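Local coordinates for protein metalloprotease stcE (Escherichia coli, PDB 4DNY) that probably cleaves O-glycosylated, mucin-like proteins as a secreted zinc metalloprotease of the metzincin type, used by enterohemorrhagic strains in adhesion and immune evasion, at residues A[93-96]-A[97-100]. Numbering follows the deposited sequence.
Sequences VFYG and DRKV
Tyr95 reaches across to Arg98 and Val100, lying over the backbone of the partner strand. Its CB leaves the sheet on the face shared with Val93, Arg98 and Val100, and chi1 of 60° places CG between the backbone N and the carbonyl carbon, which swings the ring over the neighbouring strand. CD2 then sits 3.7 Å from Arg98 O, while CE2 meets Val100 CG1 at 3.8 Å. Arg98 CB lies over one face of the ring, nearest CZ and CE1, in a CH-pi contact 3.8 Å from the ring centroid, and Arg98 CD follows beside CE1. At the tip, a water donates hydrogen bonds to both Tyr95 OH and Lys99 O, and the hydroxyl also bonds to Glu122. Tyrosine suits a place like this: a flat apolar body to pack between the hairpin and strands 107-113 and 116-119, where Phe110 meets it edge-to-face, and a hydroxyl that can bond at the tip. Arginine opposite it offers methylenes to the ring, while its extended chain carries the guanidinium away. On the reverse face, Phe94 and Lys99 lie side by side, CD1 of Phe94 3.9 Å from CB of Lys99; lysine suits this place because its methylenes run along the phenyl ring, CD beside CE1, while its ammonium leads away. The phenyl ring stacks on Tyr69. Reciprocal backbone bonds join Val93 with Val100 and Tyr95 with Arg98. Gly96 takes a positive phi of 58°, which glycine adopts readily, and a second water links Gly96 O to Arg98 O. This is a beta hairpin with a two-residue loop, closed by a type II' turn from Tyr95 to Arg98, within the beta-sandwich domain of StcE.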
ATOM      1  N   VAL A  93       8.539  -1.370  -1.547  1.00 12.64           N
ATOM      2  CA  VAL A  93       7.213  -1.980  -1.444  1.00 12.85           C
ATOM      3  C   VAL A  93       7.230  -3.301  -2.167  1.00 13.52           C
ATOM      4  O   VAL A  93       7.534  -3.361  -3.364  1.00 13.86           O
ATOM      5  CB  VAL A  93       6.130  -1.103  -2.040  1.00 10.72           C
ATOM      6  CG1 VAL A  93       4.758  -1.817  -1.964  1.00 12.19           C
ATOM      7  CG2 VAL A  93       6.107   0.281  -1.299  1.00 11.76           C
ATOM      8  N   PHE A  94       6.936  -4.364  -1.431  1.00 14.61           N
ATOM      9  CA  PHE A  94       6.893  -5.720  -1.953  1.00 15.78           C
ATOM     10  C   PHE A  94       5.451  -6.090  -2.254  1.00 15.57           C
ATOM     11  O   PHE A  94       4.556  -5.951  -1.388  1.00 16.82           O
ATOM     12  CB  PHE A  94       7.489  -6.712  -0.914  1.00 16.70           C
ATOM     13  CG  PHE A  94       8.915  -6.463  -0.582  1.00 18.14           C
ATOM     14  CD1 PHE A  94       9.917  -7.073  -1.303  1.00 18.22           C
ATOM     15  CD2 PHE A  94       9.272  -5.591   0.497  1.00 16.16           C
ATOM     16  CE1 PHE A  94      11.231  -6.830  -0.960  1.00 19.48           C
ATOM     17  CE2 PHE A  94      10.577  -5.330   0.777  1.00 17.50           C
ATOM     18  CZ  PHE A  94      11.553  -5.955   0.026  1.00 19.72           C
ATOM     19  N   TYR A  95       5.227  -6.616  -3.463  1.00 15.68           N
ATOM     20  CA  TYR A  95       3.897  -6.962  -3.889  1.00 15.89           C
ATOM     21  C   TYR A  95       3.970  -8.216  -4.767  1.00 18.65           C
ATOM     22  O   TYR A  95       4.449  -8.166  -5.888  1.00 19.42           O
ATOM     23  CB  TYR A  95       3.204  -5.784  -4.578  1.00 15.04           C
ATOM     24  CG  TYR A  95       3.848  -5.237  -5.809  1.00 14.11           C
ATOM     25  CD1 TYR A  95       3.259  -5.377  -7.060  1.00 14.23           C
ATOM     26  CD2 TYR A  95       5.045  -4.516  -5.727  1.00 11.83           C
ATOM     27  CE1 TYR A  95       3.852  -4.816  -8.192  1.00 15.71           C
ATOM     28  CE2 TYR A  95       5.611  -3.932  -6.813  1.00 12.82           C
ATOM     29  CZ  TYR A  95       5.057  -4.101  -8.075  1.00 15.16           C
ATOM     30  OH  TYR A  95       5.577  -3.526  -9.216  1.00 18.03           O
ATOM     31  N   GLY A  96       3.460  -9.334  -4.242  1.00 25.13           N
ATOM     32  CA  GLY A  96       3.668 -10.631  -4.908  1.00 26.07           C
ATOM     33  C   GLY A  96       5.138 -10.944  -5.080  1.00 25.56           C
ATOM     34  O   GLY A  96       5.888 -10.867  -4.117  1.00 26.70           O
ATOM     35  N   ASP A  97       5.541 -11.283  -6.301  1.00 26.01           N
ATOM     36  CA  ASP A  97       6.931 -11.596  -6.656  0.50 25.94           C
ATOM     37  C   ASP A  97       7.707 -10.351  -7.065  1.00 25.06           C
ATOM     38  O   ASP A  97       8.887 -10.448  -7.426  1.00 26.11           O
ATOM     39  CB  ASP A  97       6.954 -12.573  -7.857  0.50 27.57           C
ATOM     40  CG  ASP A  97       6.464 -13.973  -7.499  0.50 29.15           C
ATOM     41  OD1 ASP A  97       6.519 -14.323  -6.306  0.50 30.40           O
ATOM     42  OD2 ASP A  97       6.005 -14.672  -8.419  0.50 28.45           O
ATOM     43  N   ARG A  98       7.048  -9.177  -7.016  1.00 22.86           N
ATOM     44  CA  ARG A  98       7.643  -7.901  -7.463  1.00 22.03           C
ATOM     45  C   ARG A  98       7.959  -6.978  -6.310  1.00 18.57           C
ATOM     46  O   ARG A  98       7.504  -7.171  -5.210  1.00 19.88           O
ATOM     47  CB  ARG A  98       6.717  -7.226  -8.463  1.00 22.20           C
ATOM     48  CG  ARG A  98       6.482  -8.099  -9.724  1.00 28.49           C
ATOM     49  CD  ARG A  98       5.793  -7.327 -10.818  1.00 35.85           C
ATOM     50  NE  ARG A  98       5.405  -8.232 -11.896  1.00 48.63           N
ATOM     51  CZ  ARG A  98       5.089  -7.868 -13.142  1.00 60.52           C
ATOM     52  NH1 ARG A  98       5.116  -6.585 -13.500  1.00 65.53           N
ATOM     53  NH2 ARG A  98       4.751  -8.791 -14.057  1.00 67.62           N
ATOM     54  N   LYS A  99       8.779  -5.990  -6.591  1.00 18.43           N
ATOM     55  CA  LYS A  99       9.071  -4.934  -5.638  1.00 16.91           C
ATOM     56  C   LYS A  99       9.321  -3.626  -6.435  1.00 17.49           C
ATOM     57  O   LYS A  99       9.651  -3.658  -7.631  1.00 17.96           O
ATOM     58  CB  LYS A  99      10.270  -5.290  -4.773  1.00 17.87           C
ATOM     59  CG  LYS A  99      11.548  -5.403  -5.512  1.00 21.64           C
ATOM     60  CD  LYS A  99      12.682  -5.776  -4.564  1.00 25.10           C
ATOM     61  CE  LYS A  99      13.971  -6.192  -5.266  1.00 33.02           C
ATOM     62  NZ  LYS A  99      14.465  -5.263  -6.306  1.00 34.90           N
ATOM     63  N   VAL A 100       9.125  -2.504  -5.743  1.00 13.93           N
ATOM     64  CA  VAL A 100       9.317  -1.198  -6.338  1.00 14.59           C
ATOM     65  C   VAL A 100       9.837  -0.275  -5.251  1.00 12.82           C
ATOM     66  O   VAL A 100       9.489  -0.406  -4.064  1.00 12.82           O
ATOM     67  CB  VAL A 100       8.013  -0.659  -6.964  1.00 14.47           C
ATOM     68  CG1 VAL A 100       6.868  -0.484  -5.896  1.00 13.65           C
ATOM     69  CG2 VAL A 100       8.269   0.673  -7.717  1.00 17.21           C
TER
HETATM   70  O   HOH W   1       8.328  -2.919 -10.051  1.00 30.68           O
HETATM   71  O   HOH W   2       8.201  -9.326  -3.539  1.00 16.38           O